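Local coordinates for concanavalin B (Canavalia ensiformis, PDB 6CAF), which may act as a carbohydrate-binding protein and is a chitinase-like seed protein of glycosyl hydrolase family 18, at residues A[30-35]-A[51-56]; A[42-47]-A[92-97]; A[64-69]-A[116-121]; A[124-129]-A[165-170]; A[238-243]-A[281-286]. All coordinates share one frame; numbering follows the deposited sequence. Where two conformers were deposited one is given.

Contact 1: A[30-35]-A[51-56]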
# COMPACT_ATOMS: atom_id res chain seq x y z
N THR A 30 6.51 13.45 -7.37
CA THR A 30 6.27 12.04 -7.18
C THR A 30 6.79 11.55 -5.82
O THR A 30 7.96 11.73 -5.50
CB THR A 30 7.00 11.25 -8.30
OG1 THR A 30 6.37 11.48 -9.56
CG2 THR A 30 7.03 9.74 -8.05
N GLU A 31 5.93 10.88 -5.07
CA GLU A 31 6.32 10.12 -3.89
C GLU A 31 6.28 8.64 -4.25
O GLU A 31 5.39 8.23 -4.97
CB GLU A 31 5.38 10.43 -2.72
CG GLU A 31 5.46 11.89 -2.25
CD GLU A 31 4.47 12.25 -1.13
OE1 GLU A 31 3.47 11.53 -0.92
OE2 GLU A 31 4.70 13.28 -0.49
N ILE A 32 7.19 7.85 -3.68
CA ILE A 32 7.25 6.44 -3.99
C ILE A 32 6.99 5.63 -2.72
O ILE A 32 7.63 5.83 -1.68
CB ILE A 32 8.61 6.06 -4.60
CG1 ILE A 32 8.92 6.94 -5.80
CG2 ILE A 32 8.61 4.57 -4.96
CD1 ILE A 32 10.26 6.64 -6.46
N ALA A 33 6.07 4.68 -2.84
CA ALA A 33 5.81 3.71 -1.79
C ALA A 33 6.34 2.35 -2.25
O ALA A 33 6.44 2.09 -3.45
CB ALA A 33 4.30 3.61 -1.56
N VAL A 34 6.62 1.48 -1.28
CA VAL A 34 7.10 0.15 -1.61
C VAL A 34 6.58 -0.86 -0.60
O VAL A 34 6.43 -0.54 0.58
CB VAL A 34 8.63 0.13 -1.68
CG1 VAL A 34 9.27 0.34 -0.31
CG2 VAL A 34 9.18 -1.12 -2.34
N TYR A 35 6.33 -2.06 -1.09
CA TYR A 35 5.97 -3.20 -0.25
C TYR A 35 7.21 -3.93 0.24
O TYR A 35 8.11 -4.27 -0.54
CB TYR A 35 5.08 -4.16 -1.00
CG TYR A 35 3.69 -3.64 -1.31
CD1 TYR A 35 3.45 -2.84 -2.42
CD2 TYR A 35 2.63 -3.95 -0.51
CE1 TYR A 35 2.19 -2.37 -2.73
CE2 TYR A 35 1.36 -3.50 -0.82
CZ TYR A 35 1.13 -2.73 -1.90
OH TYR A 35 -0.16 -2.31 -2.16
N ASN A 51 16.52 6.22 1.01
CA ASN A 51 15.90 7.50 0.71
C ASN A 51 15.05 7.48 -0.54
O ASN A 51 14.63 8.54 -1.01
CB ASN A 51 16.92 8.64 0.63
CG ASN A 51 17.05 9.37 1.94
OD1 ASN A 51 16.62 10.52 2.08
ND2 ASN A 51 17.63 8.71 2.91
N ASN A 52 14.79 6.29 -1.10
CA ASN A 52 13.97 6.22 -2.30
C ASN A 52 12.48 6.31 -2.04
O ASN A 52 11.74 6.59 -2.97
CB ASN A 52 14.23 4.92 -3.06
CG ASN A 52 15.57 4.90 -3.77
OD1 ASN A 52 16.47 5.66 -3.49
ND2 ASN A 52 15.68 4.01 -4.73
N TYR A 53 12.09 6.04 -0.80
CA TYR A 53 10.70 5.79 -0.48
C TYR A 53 10.17 6.76 0.57
O TYR A 53 10.81 7.04 1.59
CB TYR A 53 10.56 4.38 0.07
CG TYR A 53 11.23 3.31 -0.77
CD1 TYR A 53 10.81 3.02 -2.06
CD2 TYR A 53 12.34 2.63 -0.28
CE1 TYR A 53 11.42 2.04 -2.82
CE2 TYR A 53 12.94 1.64 -1.02
CZ TYR A 53 12.48 1.35 -2.28
OH TYR A 53 13.04 0.31 -3.00
N LYS A 54 8.98 7.27 0.31
CA LYS A 54 8.24 8.02 1.30
C LYS A 54 7.34 7.17 2.19
O LYS A 54 7.03 7.58 3.30
CB LYS A 54 7.38 9.09 0.63
CG LYS A 54 6.71 10.09 1.55
CD LYS A 54 7.30 11.48 1.53
CE LYS A 54 6.46 12.38 2.43
NZ LYS A 54 5.01 12.01 2.39
N ILE A 55 6.96 6.01 1.69
CA ILE A 55 6.05 5.10 2.37
C ILE A 55 6.59 3.68 2.20
O ILE A 55 6.93 3.28 1.10
CB ILE A 55 4.63 5.19 1.77
CG1 ILE A 55 4.02 6.57 1.99
CG2 ILE A 55 3.76 4.07 2.30
CD1 ILE A 55 2.77 6.82 1.18
N VAL A 56 6.59 2.93 3.31
CA VAL A 56 6.87 1.50 3.26
C VAL A 56 5.66 0.79 3.86
O VAL A 56 5.23 1.10 4.99
CB VAL A 56 8.15 1.14 4.03
CG1 VAL A 56 8.38 -0.35 4.05
CG2 VAL A 56 9.33 1.85 3.42
O HOH W 1 9.78 8.79 -2.71

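Contact 2: A[42-47]-A[92-97]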
# COMPACT_ATOMS: atom_id res chain seq x y z
N GLY A 42 15.25 -8.08 1.84
CA GLY A 42 16.30 -7.54 2.68
C GLY A 42 15.75 -6.81 3.91
O GLY A 42 14.60 -6.99 4.31
N LEU A 43 16.60 -6.01 4.53
CA LEU A 43 16.26 -5.37 5.78
C LEU A 43 15.32 -4.18 5.57
O LEU A 43 15.46 -3.42 4.62
CB LEU A 43 17.48 -4.87 6.50
CG LEU A 43 18.47 -5.96 6.90
CD1 LEU A 43 19.55 -5.27 7.72
CD2 LEU A 43 17.86 -7.06 7.74
N LEU A 44 14.40 -4.02 6.52
CA LEU A 44 13.58 -2.81 6.57
C LEU A 44 14.48 -1.57 6.71
O LEU A 44 14.29 -0.57 6.02
CB LEU A 44 12.57 -2.89 7.74
CG LEU A 44 11.74 -1.62 7.89
CD1 LEU A 44 10.90 -1.35 6.67
CD2 LEU A 44 10.83 -1.72 9.11
N ARG A 45 15.47 -1.65 7.59
CA ARG A 45 16.39 -0.53 7.73
C ARG A 45 16.98 -0.12 6.38
O ARG A 45 17.05 1.08 6.06
CB ARG A 45 17.56 -0.92 8.62
CG ARG A 45 18.61 0.16 8.70
CD ARG A 45 19.96 -0.38 9.16
NE ARG A 45 20.59 -1.20 8.15
CZ ARG A 45 21.66 -1.94 8.34
NH1 ARG A 45 22.22 -1.97 9.51
NH2 ARG A 45 22.18 -2.63 7.36
N ASP A 46 17.49 -1.09 5.63
CA ASP A 46 18.17 -0.79 4.37
C ASP A 46 17.20 -0.17 3.41
O ASP A 46 17.55 0.72 2.66
CB ASP A 46 18.79 -2.04 3.72
CG ASP A 46 19.92 -2.60 4.48
OD1 ASP A 46 20.53 -1.90 5.33
OD2 ASP A 46 20.22 -3.79 4.25
N THR A 47 15.96 -0.67 3.42
CA THR A 47 14.91 -0.15 2.57
C THR A 47 14.73 1.35 2.85
O THR A 47 14.75 2.18 1.94
CB THR A 47 13.64 -0.96 2.80
OG1 THR A 47 13.89 -2.29 2.36
CG2 THR A 47 12.47 -0.42 2.04
N SER A 92 12.76 -1.10 16.57
CA SER A 92 13.77 -0.06 16.46
C SER A 92 13.94 0.41 14.99
O SER A 92 14.15 1.59 14.74
CB SER A 92 15.12 -0.55 17.02
OG SER A 92 15.59 -1.64 16.26
N GLN A 93 13.83 -0.51 14.04
CA GLN A 93 13.96 -0.17 12.63
C GLN A 93 12.79 0.68 12.16
O GLN A 93 12.97 1.64 11.40
CB GLN A 93 14.10 -1.42 11.75
CG GLN A 93 15.41 -2.15 11.97
CD GLN A 93 15.51 -3.44 11.19
OE1 GLN A 93 15.44 -3.44 9.96
NE2 GLN A 93 15.74 -4.54 11.91
N ILE A 94 11.59 0.35 12.63
CA ILE A 94 10.44 1.15 12.30
C ILE A 94 10.62 2.58 12.80
O ILE A 94 10.39 3.56 12.08
CB ILE A 94 9.18 0.52 12.91
CG1 ILE A 94 8.85 -0.77 12.16
CG2 ILE A 94 8.01 1.49 12.89
CD1 ILE A 94 7.87 -1.67 12.87
N LYS A 95 11.04 2.71 14.05
CA LYS A 95 11.19 4.03 14.63
C LYS A 95 12.29 4.83 13.94
O LYS A 95 12.11 6.03 13.72
CB LYS A 95 11.43 3.92 16.14
CG LYS A 95 10.13 3.50 16.83
CD LYS A 95 10.25 3.26 18.31
CE LYS A 95 8.87 3.10 18.92
NZ LYS A 95 8.97 2.79 20.36
N GLU A 96 13.38 4.18 13.50
CA GLU A 96 14.40 4.92 12.74
C GLU A 96 13.89 5.33 11.37
O GLU A 96 14.17 6.45 10.91
CB GLU A 96 15.78 4.22 12.61
CG GLU A 96 15.85 2.75 12.20
CD GLU A 96 17.25 2.15 12.44
OE1 GLU A 96 18.05 2.82 13.13
OE2 GLU A 96 17.57 1.02 11.96
N CYS A 97 13.12 4.45 10.73
CA CYS A 97 12.46 4.84 9.48
C CYS A 97 11.67 6.11 9.68
O CYS A 97 11.72 7.05 8.87
CB CYS A 97 11.52 3.72 9.01
SG CYS A 97 12.31 2.22 8.38
O HOH W 2 14.46 -5.85 8.68

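Contact 3: A[64-69]-A[116-121]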
# COMPACT_ATOMS: atom_id res chain seq x y z
N PHE A 64 -6.82 -13.18 9.60
CA PHE A 64 -7.73 -12.59 10.55
C PHE A 64 -9.14 -12.89 10.10
O PHE A 64 -9.36 -13.19 8.93
CB PHE A 64 -7.44 -11.10 10.80
CG PHE A 64 -7.53 -10.23 9.59
CD1 PHE A 64 -8.73 -9.73 9.15
CD2 PHE A 64 -6.37 -9.83 8.94
CE1 PHE A 64 -8.81 -8.89 8.07
CE2 PHE A 64 -6.45 -8.99 7.84
CZ PHE A 64 -7.66 -8.52 7.42
N GLY A 65 -10.10 -12.76 11.02
CA GLY A 65 -11.48 -13.13 10.76
C GLY A 65 -12.14 -13.46 12.06
O GLY A 65 -11.58 -13.28 13.12
N CYS A 66 -13.38 -13.93 11.97
CA CYS A 66 -14.30 -13.92 13.09
C CYS A 66 -13.75 -14.46 14.39
O CYS A 66 -13.99 -13.92 15.49
CB CYS A 66 -15.61 -14.70 12.76
SG CYS A 66 -16.53 -14.09 11.34
N GLU A 67 -13.05 -15.56 14.33
CA GLU A 67 -12.66 -16.18 15.61
C GLU A 67 -11.19 -15.94 15.93
O GLU A 67 -10.63 -16.59 16.80
CB GLU A 67 -12.97 -17.67 15.62
CG GLU A 67 -14.46 -17.98 15.60
CD GLU A 67 -15.21 -17.34 16.76
OE1 GLU A 67 -15.54 -18.07 17.72
OE2 GLU A 67 -15.47 -16.12 16.70
N ILE A 68 -10.58 -15.00 15.23
CA ILE A 68 -9.19 -14.67 15.48
C ILE A 68 -9.14 -13.39 16.32
O ILE A 68 -9.22 -12.27 15.83
CB ILE A 68 -8.43 -14.56 14.17
CG1 ILE A 68 -8.57 -15.90 13.40
CG2 ILE A 68 -6.98 -14.23 14.46
CD1 ILE A 68 -7.82 -15.98 12.10
N ARG A 69 -9.04 -13.60 17.63
CA ARG A 69 -9.19 -12.52 18.59
C ARG A 69 -7.97 -11.59 18.57
O ARG A 69 -8.08 -10.37 18.76
CB ARG A 69 -9.43 -13.13 19.98
CG ARG A 69 -9.57 -12.17 21.14
CD ARG A 69 -11.02 -11.78 21.30
NE ARG A 69 -11.26 -10.90 22.43
CZ ARG A 69 -12.13 -9.91 22.39
NH1 ARG A 69 -12.82 -9.68 21.27
NH2 ARG A 69 -12.29 -9.15 23.45
N SER A 116 -10.61 -11.97 6.46
CA SER A 116 -11.97 -11.49 6.38
C SER A 116 -12.23 -10.47 7.46
O SER A 116 -11.78 -10.65 8.59
CB SER A 116 -12.96 -12.66 6.58
OG SER A 116 -14.30 -12.20 6.49
N ALA A 117 -12.97 -9.43 7.11
CA ALA A 117 -13.44 -8.49 8.09
C ALA A 117 -14.64 -9.01 8.89
O ALA A 117 -15.01 -8.40 9.90
CB ALA A 117 -13.75 -7.16 7.43
N CYS A 118 -15.21 -10.13 8.43
CA CYS A 118 -16.17 -10.97 9.17
C CYS A 118 -17.57 -10.40 9.34
O CYS A 118 -18.54 -11.03 8.92
CB CYS A 118 -15.58 -11.32 10.59
SG CYS A 118 -16.75 -12.10 11.75
N SER A 119 -17.67 -9.31 10.08
CA SER A 119 -18.96 -8.78 10.50
C SER A 119 -18.79 -7.35 10.95
O SER A 119 -17.66 -6.87 11.20
CB SER A 119 -19.54 -9.59 11.66
OG SER A 119 -18.74 -9.41 12.82
N ALA A 120 -19.90 -6.67 11.17
CA ALA A 120 -19.82 -5.32 11.66
C ALA A 120 -19.15 -5.29 13.05
O ALA A 120 -18.39 -4.37 13.38
CB ALA A 120 -21.21 -4.69 11.72
N ASP A 121 -19.43 -6.30 13.86
CA ASP A 121 -18.88 -6.34 15.20
C ASP A 121 -17.38 -6.64 15.18
O ASP A 121 -16.60 -5.99 15.90
CB ASP A 121 -19.60 -7.35 16.08
CG ASP A 121 -21.03 -6.97 16.35
OD1 ASP A 121 -21.46 -5.82 16.09
OD2 ASP A 121 -21.76 -7.85 16.86

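Contact 4: A[124-129]-A[165-170]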
# COMPACT_ATOMS: atom_id res chain seq x y z
N LYS A 124 -15.23 -3.69 14.27
CA LYS A 124 -14.86 -2.84 15.40
C LYS A 124 -13.75 -3.47 16.25
O LYS A 124 -12.76 -2.81 16.60
CB LYS A 124 -16.09 -2.52 16.24
CG LYS A 124 -15.82 -1.73 17.51
CD LYS A 124 -15.11 -0.42 17.22
CE LYS A 124 -15.02 0.42 18.48
NZ LYS A 124 -14.17 1.62 18.27
N ASP A 125 -13.87 -4.75 16.55
CA ASP A 125 -12.85 -5.45 17.34
C ASP A 125 -11.48 -5.31 16.63
O ASP A 125 -10.45 -5.04 17.26
CB ASP A 125 -13.15 -6.95 17.45
CG ASP A 125 -14.32 -7.32 18.30
OD1 ASP A 125 -14.82 -6.50 19.07
OD2 ASP A 125 -14.70 -8.51 18.21
N LEU A 126 -11.45 -5.54 15.32
CA LEU A 126 -10.21 -5.50 14.58
C LEU A 126 -9.67 -4.07 14.51
O LEU A 126 -8.45 -3.86 14.62
CB LEU A 126 -10.42 -6.10 13.18
CG LEU A 126 -9.18 -6.22 12.31
CD1 LEU A 126 -8.13 -7.10 12.92
CD2 LEU A 126 -9.54 -6.69 10.91
N ALA A 127 -10.54 -3.09 14.28
CA ALA A 127 -10.06 -1.72 14.27
C ALA A 127 -9.41 -1.36 15.61
O ALA A 127 -8.36 -0.72 15.65
CB ALA A 127 -11.22 -0.79 13.96
N GLU A 128 -10.04 -1.77 16.70
CA GLU A 128 -9.49 -1.52 18.02
C GLU A 128 -8.16 -2.23 18.20
O GLU A 128 -7.21 -1.66 18.75
CB GLU A 128 -10.48 -1.94 19.11
CG GLU A 128 -11.66 -0.97 19.26
CD GLU A 128 -11.28 0.35 19.88
OE1 GLU A 128 -10.48 0.33 20.88
OE2 GLU A 128 -11.79 1.41 19.48
N TYR A 129 -8.11 -3.47 17.77
CA TYR A 129 -6.85 -4.22 17.82
C TYR A 129 -5.73 -3.49 17.07
O TYR A 129 -4.60 -3.33 17.59
CB TYR A 129 -7.06 -5.63 17.28
CG TYR A 129 -5.77 -6.38 16.92
CD1 TYR A 129 -5.05 -7.07 17.81
CD2 TYR A 129 -5.32 -6.33 15.60
CE1 TYR A 129 -3.87 -7.76 17.41
CE2 TYR A 129 -4.20 -6.96 15.18
CZ TYR A 129 -3.47 -7.68 16.05
OH TYR A 129 -2.33 -8.25 15.42
N ASP A 165 -15.80 -1.95 4.25
CA ASP A 165 -16.31 -0.64 4.54
C ASP A 165 -16.48 -0.42 6.03
O ASP A 165 -16.08 0.62 6.55
CB ASP A 165 -17.60 -0.29 3.75
CG ASP A 165 -18.72 -1.28 3.93
OD1 ASP A 165 -18.55 -2.39 4.47
OD2 ASP A 165 -19.82 -0.93 3.47
N ASN A 166 -17.00 -1.40 6.74
CA ASN A 166 -17.15 -1.27 8.18
C ASN A 166 -15.78 -1.15 8.88
O ASN A 166 -15.62 -0.35 9.79
CB ASN A 166 -17.96 -2.44 8.73
CG ASN A 166 -19.41 -2.37 8.32
OD1 ASN A 166 -19.97 -1.27 8.26
ND2 ASN A 166 -20.02 -3.53 8.03
N LEU A 167 -14.81 -1.93 8.44
CA LEU A 167 -13.48 -1.85 9.05
C LEU A 167 -12.91 -0.45 8.88
O LEU A 167 -12.34 0.16 9.81
CB LEU A 167 -12.57 -2.91 8.46
CG LEU A 167 -11.14 -2.91 8.99
CD1 LEU A 167 -11.06 -3.09 10.48
CD2 LEU A 167 -10.30 -3.96 8.27
N LEU A 168 -13.00 0.06 7.65
CA LEU A 168 -12.54 1.39 7.37
C LEU A 168 -13.28 2.44 8.22
O LEU A 168 -12.64 3.33 8.80
CB LEU A 168 -12.72 1.69 5.89
CG LEU A 168 -12.34 3.09 5.47
CD1 LEU A 168 -10.89 3.43 5.79
CD2 LEU A 168 -12.65 3.26 3.98
N GLU A 169 -14.61 2.33 8.29
CA GLU A 169 -15.42 3.23 9.09
C GLU A 169 -14.97 3.23 10.55
O GLU A 169 -14.86 4.29 11.19
CB GLU A 169 -16.87 2.80 9.01
CG GLU A 169 -17.80 3.60 9.91
CD GLU A 169 -17.92 5.04 9.51
OE1 GLU A 169 -17.82 5.30 8.31
OE2 GLU A 169 -18.14 5.89 10.40
N GLU A 170 -14.74 2.05 11.09
CA GLU A 170 -14.36 1.95 12.48
C GLU A 170 -12.98 2.55 12.75
O GLU A 170 -12.76 3.22 13.76
CB GLU A 170 -14.47 0.51 13.00
CG GLU A 170 -15.88 -0.06 12.95
CD GLU A 170 -16.96 0.61 13.76
OE1 GLU A 170 -16.70 1.53 14.54
OE2 GLU A 170 -18.13 0.16 13.59
O HOH W 3 -14.66 2.79 15.78

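Contact 5: A[238-243]-A[281-286]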
# COMPACT_ATOMS: atom_id res chain seq x y z
N LYS A 238 -12.64 9.84 -11.38
CA LYS A 238 -14.08 10.10 -11.16
C LYS A 238 -14.64 9.31 -9.99
O LYS A 238 -15.59 9.76 -9.33
CB LYS A 238 -14.88 9.75 -12.38
CG LYS A 238 -14.42 10.46 -13.61
CD LYS A 238 -14.23 11.93 -13.37
CE LYS A 238 -13.97 12.60 -14.70
NZ LYS A 238 -13.72 14.06 -14.54
N SER A 239 -14.21 8.29 -9.73
CA SER A 239 -14.63 7.24 -8.72
C SER A 239 -14.11 7.74 -7.29
O SER A 239 -14.74 7.43 -6.28
CB SER A 239 -14.04 5.86 -9.08
OG SER A 239 -14.93 5.02 -9.83
N VAL A 240 -12.99 8.29 -7.20
CA VAL A 240 -12.40 8.57 -5.91
C VAL A 240 -12.60 10.04 -5.55
O VAL A 240 -12.12 10.95 -6.24
CB VAL A 240 -10.89 8.26 -5.89
CG1 VAL A 240 -10.26 8.73 -4.58
CG2 VAL A 240 -10.66 6.78 -6.12
N TYR A 241 -13.34 10.24 -4.46
CA TYR A 241 -13.50 11.52 -3.84
C TYR A 241 -12.78 11.47 -2.50
O TYR A 241 -12.69 10.40 -1.90
CB TYR A 241 -14.98 11.81 -3.56
CG TYR A 241 -15.87 11.87 -4.78
CD1 TYR A 241 -16.40 10.70 -5.34
CD2 TYR A 241 -16.31 13.07 -5.30
CE1 TYR A 241 -17.25 10.74 -6.45
CE2 TYR A 241 -17.19 13.13 -6.39
CZ TYR A 241 -17.65 11.96 -6.96
OH TYR A 241 -18.48 12.02 -8.05
N PRO A 242 -12.32 12.61 -1.98
CA PRO A 242 -12.36 13.93 -2.61
C PRO A 242 -11.36 14.10 -3.73
O PRO A 242 -10.52 13.21 -3.94
CB PRO A 242 -12.02 14.86 -1.44
CG PRO A 242 -11.11 14.04 -0.60
CD PRO A 242 -11.62 12.64 -0.69
N ARG A 243 -11.42 15.23 -4.41
CA ARG A 243 -10.56 15.48 -5.57
C ARG A 243 -9.21 16.09 -5.13
O ARG A 243 -8.80 17.15 -5.58
CB ARG A 243 -11.27 16.35 -6.60
CG ARG A 243 -12.66 15.89 -7.05
CD ARG A 243 -12.83 14.41 -7.36
NE ARG A 243 -13.99 14.18 -8.23
CZ ARG A 243 -14.59 13.01 -8.41
NH1 ARG A 243 -14.20 11.96 -7.76
NH2 ARG A 243 -15.60 12.90 -9.27
N GLN A 281 -2.13 17.19 -12.49
CA GLN A 281 -1.68 18.24 -11.62
C GLN A 281 -2.42 18.33 -10.29
O GLN A 281 -1.91 18.95 -9.36
CB GLN A 281 -1.71 19.59 -12.34
CG GLN A 281 -0.81 19.65 -13.58
CD GLN A 281 0.65 19.32 -13.31
OE1 GLN A 281 1.18 19.58 -12.21
NE2 GLN A 281 1.33 18.77 -14.31
N THR A 282 -3.62 17.76 -10.21
CA THR A 282 -4.38 17.81 -8.99
C THR A 282 -4.58 16.47 -8.30
O THR A 282 -4.84 16.47 -7.12
CB THR A 282 -5.76 18.44 -9.20
OG1 THR A 282 -6.45 17.73 -10.22
CG2 THR A 282 -5.61 19.91 -9.63
N ARG A 283 -4.44 15.35 -9.00
CA ARG A 283 -4.79 14.06 -8.42
C ARG A 283 -3.60 13.13 -8.22
O ARG A 283 -3.68 12.23 -7.41
CB ARG A 283 -5.85 13.35 -9.25
CG ARG A 283 -7.12 14.15 -9.41
CD ARG A 283 -7.81 14.50 -8.10
NE ARG A 283 -8.08 13.34 -7.28
CZ ARG A 283 -9.14 12.54 -7.46
NH1 ARG A 283 -10.01 12.78 -8.43
NH2 ARG A 283 -9.31 11.49 -6.67
N TYR A 284 -2.53 13.29 -9.01
CA TYR A 284 -1.43 12.34 -8.99
C TYR A 284 -0.51 12.60 -7.80
O TYR A 284 0.07 13.70 -7.66
CB TYR A 284 -0.64 12.43 -10.28
CG TYR A 284 0.68 11.72 -10.27
CD1 TYR A 284 0.77 10.35 -10.40
CD2 TYR A 284 1.85 12.43 -10.12
CE1 TYR A 284 1.99 9.70 -10.37
CE2 TYR A 284 3.07 11.79 -10.09
CZ TYR A 284 3.15 10.44 -10.22
OH TYR A 284 4.35 9.79 -10.20
N ALA A 285 -0.34 11.58 -6.95
CA ALA A 285 0.52 11.65 -5.80
C ALA A 285 1.84 10.91 -5.97
O ALA A 285 2.83 11.22 -5.29
CB ALA A 285 -0.20 11.11 -4.58
N GLY A 286 1.87 9.90 -6.84
CA GLY A 286 3.10 9.12 -6.97
C GLY A 286 2.80 7.70 -7.38
O GLY A 286 1.78 7.39 -8.02

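Contact 1: A[30-35]-A[51-56]
Val34 and Tyr53 meet as bump and plate where strands 31-36 and 55-64 pair in parallel, the first beta-alpha-beta unit of a TIM barrel, with helix 44-49 as its crossover. The CG1 methyl of Val34 stands almost squarely over the aromatic ring, 3.5 Å from the Tyr53 centroid and 10° off the ring normal, a clear CH-pi contact. It can do so because it lies between the backbone N and the carbonyl carbon (chi1 68°), a rotation that leaves CG2 to pass beside CE1 of the ring. On the opposite face rests CB of Asn52, so the plate is gripped between a methyl and a methylene. Ile32 fills the notch at the rim, its CG2 approaching near the ring plane, 4.0 Å from CD1 of Tyr53. The hydroxyl is bonded to Asp295 and Arg292, which anchor the far end of the ring. CG1 of Val34 also packs against CG2 of Val56, while on the other face of the sheet the small Ala33 makes room for Ile55, CB to CB 3.7 Å. Backbone bonds set this register: Ile32 O takes Lys54 N at 2.8 Å and, weakly, Ile55 N, and Val34 N gives its hydrogen to Ile55 O at 3.0 Å. Where the chains part, a water bridges Ile32 N and Asn52 O. At the partly exposed margin Lys54, bent at chi2 and chi4, curls over Glu31, its NZ forming a salt bridge with OE2 of Glu31, 3.2 Å, from above the carboxylate plane.

Contact 2: A[42-47]-A[92-97]
Gln93 of helix 91-99 points its amide at the opening turn of helix 44-49, joining two neighbouring helices of the outer layer of the TIM barrel. Its CG lies anti to the carbonyl carbon (chi1 -68°) and the chain runs straight on from there, which carries the amide across to the neighbouring helix. OE1 of Gln93 accepts from Arg45 N at 3.0 Å, in the plane of the amide and on a lone pair, with an N-H...O angle of 151°. The same oxygen accepts from a water, which itself accepts from Leu44 N at 2.8 Å. One side-chain carbonyl thus serves, directly and through water, two N-H groups of a first helical turn, which lack carbonyl partners one turn earlier in the helix. Arg45 turns otherwise: its aliphatic part passes Gln93 and Glu96, but the chain bends at chi3 and the guanidinium goes into a salt bridge to Asp46, whose OD1 lies in the guanidinium plane and takes both NE and NH2. Leu43 CD1 lies over one face of that guanidinium. Glu96 therefore meets the arginine's methylenes rather than its charge, OE2 of Glu96 lying 3.5 Å from CG of Arg45, although this is less certain because Glu96 was modelled in two conformers. On the buried side Leu44 slants across Ile94, its CD2 3.8 Å from CG1 of Ile94. Beside them the disulfide from Cys97 to Cys48 ties the same two helices covalently, and SG of Cys97 lies 3.9 Å from CG of Leu44.

Contact 3: A[64-69]-A[116-121]
Phe64 sets the edge of its ring against the backbone of Ser116, with CD1 of Phe64 only 3.2 Å from Ser116 O and the amide of Ala117 also close to the ring plane. Placing CG between the backbone N and the carbonyl carbon (chi1 59°) swings the ring to this edge-on position, where its hydrogens face the electron-rich oxygen. Trp164, Tyr122 and Leu126 also pack on the ring, Leu126 over a face. Replacing Phe64 with an alanine would probably open a gap between these side chains and leave Ser116 O without its aromatic neighbour. The backbones join too: Ser116 N donates to Phe64 O at 3.0 Å from well above the carbonyl plane, and CA of Gly65 makes a CA-H...O contact with Ser116 O. From Gly65 to Ile68 the chain makes a type I turn, which presents Cys66 to Cys118. The Cys66-Cys118 disulfide joins them, SG to SG 2.0 Å, chi3 106°. An ST turn, in which Ser116 OG accepts from Cys118 N at 3.0 Å, shapes the backbone on the other side of the bridge. Ser119 then caps helix 120-135 through Tyr122 N. The chemistry is one covalent bond backed by one direct hydrogen bond, which implies that the loop leaving strand 55-64 is tethered to the loop that leads into helix 120-135 even where its outer residues are exposed.

Contact 4: A[124-129]-A[165-170]
The helical segments 124-129 and 165-170 run in broadly the same direction, their axes 8.5 Å apart at closest approach and crossing at -45°, with Lys124 and Glu170 nearest by CA. Ala127 is the smooth spot that allows this closeness: its CB rests 3.6 Å from CB of Glu170, and CD1 of Leu167 reaches over to 3.8 Å from Ala127 N. Deeper in, Leu126 and Leu167 slant across each other methyl to methyl, CD2 to CD2 at 3.9 Å. At the outer margin Glu170 is bent at chi2 (-61°), which folds its carboxylate back against the stem of Lys124; the two side chains cross at about a right angle. Their charges stop short of a salt bridge, NZ of Lys124 being 4.5 Å from OE1 of Glu170. A water closes the gap, accepting from NZ and donating to both OE1 and the backbone O of Glu170. The lysine's direct ion pair is instead with Glu128 of its own helix, NZ to OE2 at 2.7 Å. An apolar seam edged by a water-bridged Lys-Glu pair joins two successive helices of the outer layer of the TIM barrel.

Contact 5: A[238-243]-A[281-286]
Thr282 comes near Arg243 only through its backbone, and the next residue carries the contact. Arg283, bent at chi2 and chi3, curls its guanidinium against the loop 240-243, where CA of Arg243 lies over one face. NH2 of Arg283 donates to Val240 O at 2.9 Å, from 46° above the carbonyl plane, while CG1 of Val240 packs 3.6 Å from the same nitrogen. NH1 of Arg243 reaches Val240 O from the opposite face, so two arginines grip one carbonyl; the second hold is less certain, since Arg243 was modelled in two conformers. Three further oxygens accept from Arg283 and probably ease the burial of its charge: Asp244 O takes NE, Thr237 O takes NH1 and Asn246 OD1 takes NH2. With a leucine in place of Arg283, Val240 O and these oxygens would probably lose a common donor, and the loop after helix 227-239 would be less firmly tied. Tyr284 then turns the chain into a strand and is hydrogen-bonded through OH to OG1 of Thr30. Ala285 and Gly286 continue it, hydrogen-bonded by their backbones to Leu247 and Leu249. The contact ties the loops that enter two neighbouring TIM-barrel strands, 247-252 and 284-290; the latter closes the barrel against strand 31-36.

The five contacts sample one TIM barrel from core to rim. Contacts 1 and 2 interlock along the chain and touch, Val56 CG1 3.8 Å from Leu44 CD1, so the first strand pair and helix 44-49 outside it pack as one block. Contact 5 meets contact 1 where the barrel closes: Glu31 N lies 3.1 Å from Ala285 O, a probable hydrogen bond. Contacts 3 and 4 share helix 120-135, and Phe64 CD1 packs 3.6 Å from Leu126 CD2. This pair lies across the chain's centre from contact 1, the centres of contacts 1 and 3 being about 31 Å apart. As in other family 18 proteins, a carbohydrate cleft would be expected at the C-terminal strand ends, where Tyr35 lies.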